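Local coordinates for brain-specific angiogenesis inhibitor 1-associated protein 2-like protein 2 (Mus musculus, PDB 3OK8) that binds phosphoinositides through its I-BAR (IMD) domain and shapes membranes into planar or gently curved structures, at residues Ile72-Thr83 with Leu211-Glu220. Numbering follows the deposited sequence.
Sequences ILGEILVQMSDT and LQNRVLLWKE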
loop_
_atom_site.group_PDB
_atom_site.type_symbol
_atom_site.label_atom_id
_atom_site.label_comp_id
_atom_site.label_asym_id
_atom_site.label_seq_id
_atom_site.Cartn_x
_atom_site.Cartn_y
_atom_site.Cartn_z
ATOM N N ILE A 72 24.224 18.041 2.075
ATOM C CA ILE A 72 23.951 16.833 2.840
ATOM C C ILE A 72 22.446 16.552 2.935
ATOM O O ILE A 72 22.007 15.406 2.808
ATOM C CB ILE A 72 24.596 16.919 4.247
ATOM C CG1 ILE A 72 26.132 16.876 4.137
ATOM C CG2 ILE A 72 24.082 15.799 5.147
ATOM C CD1 ILE A 72 26.875 17.440 5.351
ATOM N N LEU A 73 21.654 17.595 3.150
ATOM C CA LEU A 73 20.202 17.473 3.112
ATOM C C LEU A 73 19.763 17.110 1.704
ATOM O O LEU A 73 18.826 16.330 1.512
ATOM C CB LEU A 73 19.544 18.773 3.567
ATOM C CG LEU A 73 19.801 19.091 5.039
ATOM C CD1 LEU A 73 19.530 20.554 5.348
ATOM C CD2 LEU A 73 18.995 18.151 5.955
ATOM N N GLY A 74 20.450 17.679 0.722
ATOM C CA GLY A 74 20.243 17.319 -0.667
ATOM C C GLY A 74 20.432 15.827 -0.914
ATOM O O GLY A 74 19.628 15.208 -1.612
ATOM N N GLU A 75 21.493 15.247 -0.354
ATOM C CA GLU A 75 21.762 13.824 -0.533
ATOM C C GLU A 75 20.656 12.975 0.085
ATOM O O GLU A 75 20.231 12.001 -0.502
ATOM C CB GLU A 75 23.112 13.434 0.068
ATOM C CG GLU A 75 24.336 14.021 -0.656
ATOM C CD GLU A 75 24.521 13.477 -2.074
ATOM O OE1 GLU A 75 25.541 13.819 -2.715
ATOM O OE2 GLU A 75 23.649 12.714 -2.550
ATOM N N ILE A 76 20.196 13.365 1.267
ATOM C CA ILE A 76 19.174 12.635 1.982
ATOM C C ILE A 76 17.857 12.526 1.222
ATOM O O ILE A 76 17.253 11.449 1.174
ATOM C CB ILE A 76 18.942 13.239 3.369
ATOM C CG1 ILE A 76 20.192 13.028 4.229
ATOM C CG2 ILE A 76 17.684 12.630 3.991
ATOM C CD1 ILE A 76 20.191 13.754 5.560
ATOM N N LEU A 77 17.420 13.627 0.616
ATOM C CA LEU A 77 16.145 13.656 -0.100
ATOM C C LEU A 77 16.178 12.798 -1.362
ATOM O O LEU A 77 15.205 12.127 -1.708
ATOM C CB LEU A 77 15.767 15.101 -0.464
ATOM C CG LEU A 77 15.529 16.030 0.728
ATOM C CD1 LEU A 77 15.592 17.534 0.307
ATOM C CD2 LEU A 77 14.193 15.713 1.385
ATOM N N VAL A 78 17.304 12.843 -2.052
ATOM C CA VAL A 78 17.502 12.080 -3.269
ATOM C C VAL A 78 17.492 10.593 -2.931
ATOM O O VAL A 78 16.958 9.780 -3.691
ATOM C CB VAL A 78 18.824 12.502 -3.969
ATOM C CG1 VAL A 78 19.202 11.537 -5.078
ATOM C CG2 VAL A 78 18.679 13.912 -4.531
ATOM N N GLN A 79 18.043 10.226 -1.780
ATOM C CA GLN A 79 18.028 8.804 -1.428
ATOM C C GLN A 79 16.755 8.352 -0.726
ATOM O O GLN A 79 16.570 7.174 -0.460
ATOM C CB GLN A 79 19.280 8.356 -0.670
ATOM C CG GLN A 79 19.778 9.254 0.421
ATOM C CD GLN A 79 21.117 8.766 0.952
ATOM O OE1 GLN A 79 21.259 7.591 1.295
ATOM N NE2 GLN A 79 22.106 9.660 1.012
ATOM N N MET A 80 15.870 9.292 -0.440
ATOM C CA MET A 80 14.551 8.936 0.036
ATOM C C MET A 80 13.712 8.528 -1.155
ATOM O O MET A 80 13.000 7.524 -1.104
ATOM C CB MET A 80 13.901 10.095 0.775
ATOM C CG MET A 80 14.383 10.298 2.193
ATOM S SD MET A 80 13.713 11.829 2.889
ATOM C CE MET A 80 14.191 11.656 4.604
ATOM N N SER A 81 13.793 9.298 -2.233
ATOM C CA SER A 81 13.091 8.924 -3.454
ATOM C C SER A 81 13.634 7.605 -4.008
ATOM O O SER A 81 12.864 6.732 -4.400
ATOM C CB SER A 81 13.179 10.012 -4.518
ATOM O OG SER A 81 14.450 9.998 -5.146
ATOM N N ASP A 82 14.953 7.462 -4.054
ATOM C CA ASP A 82 15.553 6.197 -4.468
ATOM C C ASP A 82 15.004 5.018 -3.662
ATOM O O ASP A 82 14.684 3.971 -4.233
ATOM C CB ASP A 82 17.080 6.261 -4.365
ATOM C CG ASP A 82 17.689 7.187 -5.398
ATOM O OD1 ASP A 82 16.925 7.730 -6.231
ATOM O OD2 ASP A 82 18.928 7.371 -5.377
ATOM N N THR A 83 14.886 5.192 -2.345
ATOM C CA THR A 83 14.347 4.142 -1.472
ATOM C C THR A 83 12.911 3.792 -1.816
ATOM O O THR A 83 12.555 2.610 -1.912
ATOM C CB THR A 83 14.353 4.556 0.005
ATOM O OG1 THR A 83 15.692 4.845 0.410
ATOM C CG2 THR A 83 13.789 3.427 0.893
ATOM N N LEU A 211 14.819 0.033 5.878
ATOM C CA LEU A 211 14.392 1.187 6.648
ATOM C C LEU A 211 15.061 1.250 8.011
ATOM O O LEU A 211 15.131 2.315 8.615
ATOM C CB LEU A 211 12.871 1.242 6.787
ATOM C CG LEU A 211 12.139 1.723 5.533
ATOM C CD1 LEU A 211 10.702 2.064 5.856
ATOM C CD2 LEU A 211 12.838 2.938 4.937
ATOM N N GLN A 212 15.574 0.122 8.490
ATOM C CA GLN A 212 16.209 0.100 9.801
ATOM C C GLN A 212 17.559 0.800 9.732
ATOM O O GLN A 212 18.054 1.332 10.733
ATOM C CB GLN A 212 16.349 -1.336 10.313
ATOM C CG GLN A 212 15.001 -2.022 10.453
ATOM C CD GLN A 212 15.035 -3.234 11.363
ATOM O OE1 GLN A 212 14.331 -3.284 12.369
ATOM N NE2 GLN A 212 15.859 -4.207 11.021
ATOM N N ASN A 213 18.149 0.801 8.542
ATOM C CA ASN A 213 19.393 1.508 8.333
ATOM C C ASN A 213 19.157 2.906 7.761
ATOM O O ASN A 213 19.755 3.851 8.248
ATOM C CB ASN A 213 20.373 0.685 7.489
ATOM C CG ASN A 213 20.068 0.748 6.013
ATOM O OD1 ASN A 213 20.343 1.751 5.348
ATOM N ND2 ASN A 213 19.496 -0.325 5.487
ATOM N N ARG A 214 18.279 3.058 6.766
ATOM C CA ARG A 214 18.025 4.381 6.219
ATOM C C ARG A 214 17.730 5.369 7.338
ATOM O O ARG A 214 18.336 6.424 7.399
ATOM C CB ARG A 214 16.863 4.370 5.221
ATOM C CG ARG A 214 17.101 3.586 3.939
ATOM C CD ARG A 214 18.432 3.883 3.298
ATOM N NE ARG A 214 18.540 3.239 1.991
ATOM C CZ ARG A 214 18.690 1.928 1.810
ATOM N NH1 ARG A 214 18.779 1.433 0.583
ATOM N NH2 ARG A 214 18.750 1.106 2.853
ATOM N N VAL A 215 16.797 5.024 8.219
ATOM C CA VAL A 215 16.444 5.919 9.323
ATOM C C VAL A 215 17.666 6.358 10.154
ATOM O O VAL A 215 17.688 7.447 10.732
ATOM C CB VAL A 215 15.336 5.324 10.235
ATOM C CG1 VAL A 215 14.080 4.979 9.402
ATOM C CG2 VAL A 215 15.842 4.092 10.995
ATOM N N LEU A 216 18.678 5.504 10.205
ATOM C CA LEU A 216 19.915 5.820 10.913
ATOM C C LEU A 216 20.838 6.707 10.073
ATOM O O LEU A 216 21.425 7.668 10.582
ATOM C CB LEU A 216 20.637 4.532 11.317
ATOM C CG LEU A 216 19.957 3.705 12.408
ATOM C CD1 LEU A 216 20.546 2.299 12.468
ATOM C CD2 LEU A 216 20.065 4.411 13.759
ATOM N N LEU A 217 20.963 6.396 8.787
ATOM C CA LEU A 217 21.844 7.186 7.929
ATOM C C LEU A 217 21.294 8.599 7.673
ATOM O O LEU A 217 22.044 9.530 7.366
ATOM C CB LEU A 217 22.099 6.459 6.610
ATOM C CG LEU A 217 22.716 5.061 6.729
ATOM C CD1 LEU A 217 22.806 4.365 5.375
ATOM C CD2 LEU A 217 24.076 5.125 7.396
ATOM N N TRP A 218 19.984 8.753 7.823
ATOM C CA TRP A 218 19.322 10.020 7.533
ATOM C C TRP A 218 19.127 10.896 8.765
ATOM O O TRP A 218 18.434 11.905 8.701
ATOM C CB TRP A 218 17.959 9.782 6.880
ATOM C CG TRP A 218 18.001 9.089 5.553
ATOM C CD1 TRP A 218 19.052 9.040 4.670
ATOM C CD2 TRP A 218 16.921 8.387 4.932
ATOM N NE1 TRP A 218 18.687 8.324 3.545
ATOM C CE2 TRP A 218 17.387 7.915 3.684
ATOM C CE3 TRP A 218 15.606 8.091 5.318
ATOM C CZ2 TRP A 218 16.580 7.169 2.818
ATOM C CZ3 TRP A 218 14.805 7.347 4.457
ATOM C CH2 TRP A 218 15.297 6.894 3.222
ATOM N N LYS A 219 19.695 10.489 9.863
ATOM C CA LYS A 219 19.631 11.291 11.017
ATOM C C LYS A 219 20.694 12.304 10.674
ATOM O O LYS A 219 21.556 12.064 9.858
ATOM C CB LYS A 219 20.053 10.514 12.239
ATOM C CG LYS A 219 18.957 9.953 13.094
ATOM C CD LYS A 219 19.467 9.590 14.462
ATOM C CE LYS A 219 20.300 8.303 14.465
ATOM N NZ LYS A 219 21.411 8.256 13.478
ATOM N N GLU A 220 20.631 13.467 11.263
ATOM C CA GLU A 220 21.690 14.374 10.949
ATOM C C GLU A 220 22.568 14.681 12.108
ATOM O O GLU A 220 23.467 15.462 11.976
ATOM C CB GLU A 220 21.236 15.584 10.149
ATOM C CG GLU A 220 21.600 15.370 8.727
ATOM C CD GLU A 220 22.819 14.507 8.657
ATOM O OE1 GLU A 220 23.661 14.692 9.532
ATOM O OE2 GLU A 220 22.941 13.655 7.753
#
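Trp218 lays its indole across Ile76 and Met80, with Thr83 and Gln79 at the ring's edge. Met80 CG sits over one face of the six-membered ring, 3.7 Å from the ring atom CH2 of Trp218 and only 12° off the normal; its SD stands further off above the same ring, a Met-aromatic contact. Over the pyrrole half comes the branch methyl of Ile76, whose CG2 makes a CH-pi contact 3.9 Å from Trp218 CG. With CG1 beside the backbone N (chi1 -67°), CG2 is the branch set anti to that N and turned onto the indole, while CD1 at the end of the other branch reaches Glu220. The opposite face lies against CB of Arg214, one helical turn back. Here the C-terminal end of helix 153-217 meets the start of helix 71-147, near one tip of the elongated three-helix bundle that, paired antiparallel with a second copy, makes the I-BAR dimer; His193 of that second subunit packs on Met80. At the edge, Thr83 OG1 lies close to the indole plane, 3.5 Å from Trp218 CZ2. This hydroxyl already donates to Gln79 O (OG1 to O 2.6 Å), approaching the carbonyl almost head-on. Trp218 NE1 points at Gln79 OE1, a weak but fairly straight bond of 3.5 Å at 163°, with the amide standing almost upright to the ring. Cutting Trp218 back to an alanine removes the whole indole, which is likely to leave a gap against Ile76 and Met80 and Gln79 OE1 without the N-H that reaches it. Beyond the helix end, the poorly ordered Glu220 brings OE2 to within 3.5 Å of Ile76 CD1.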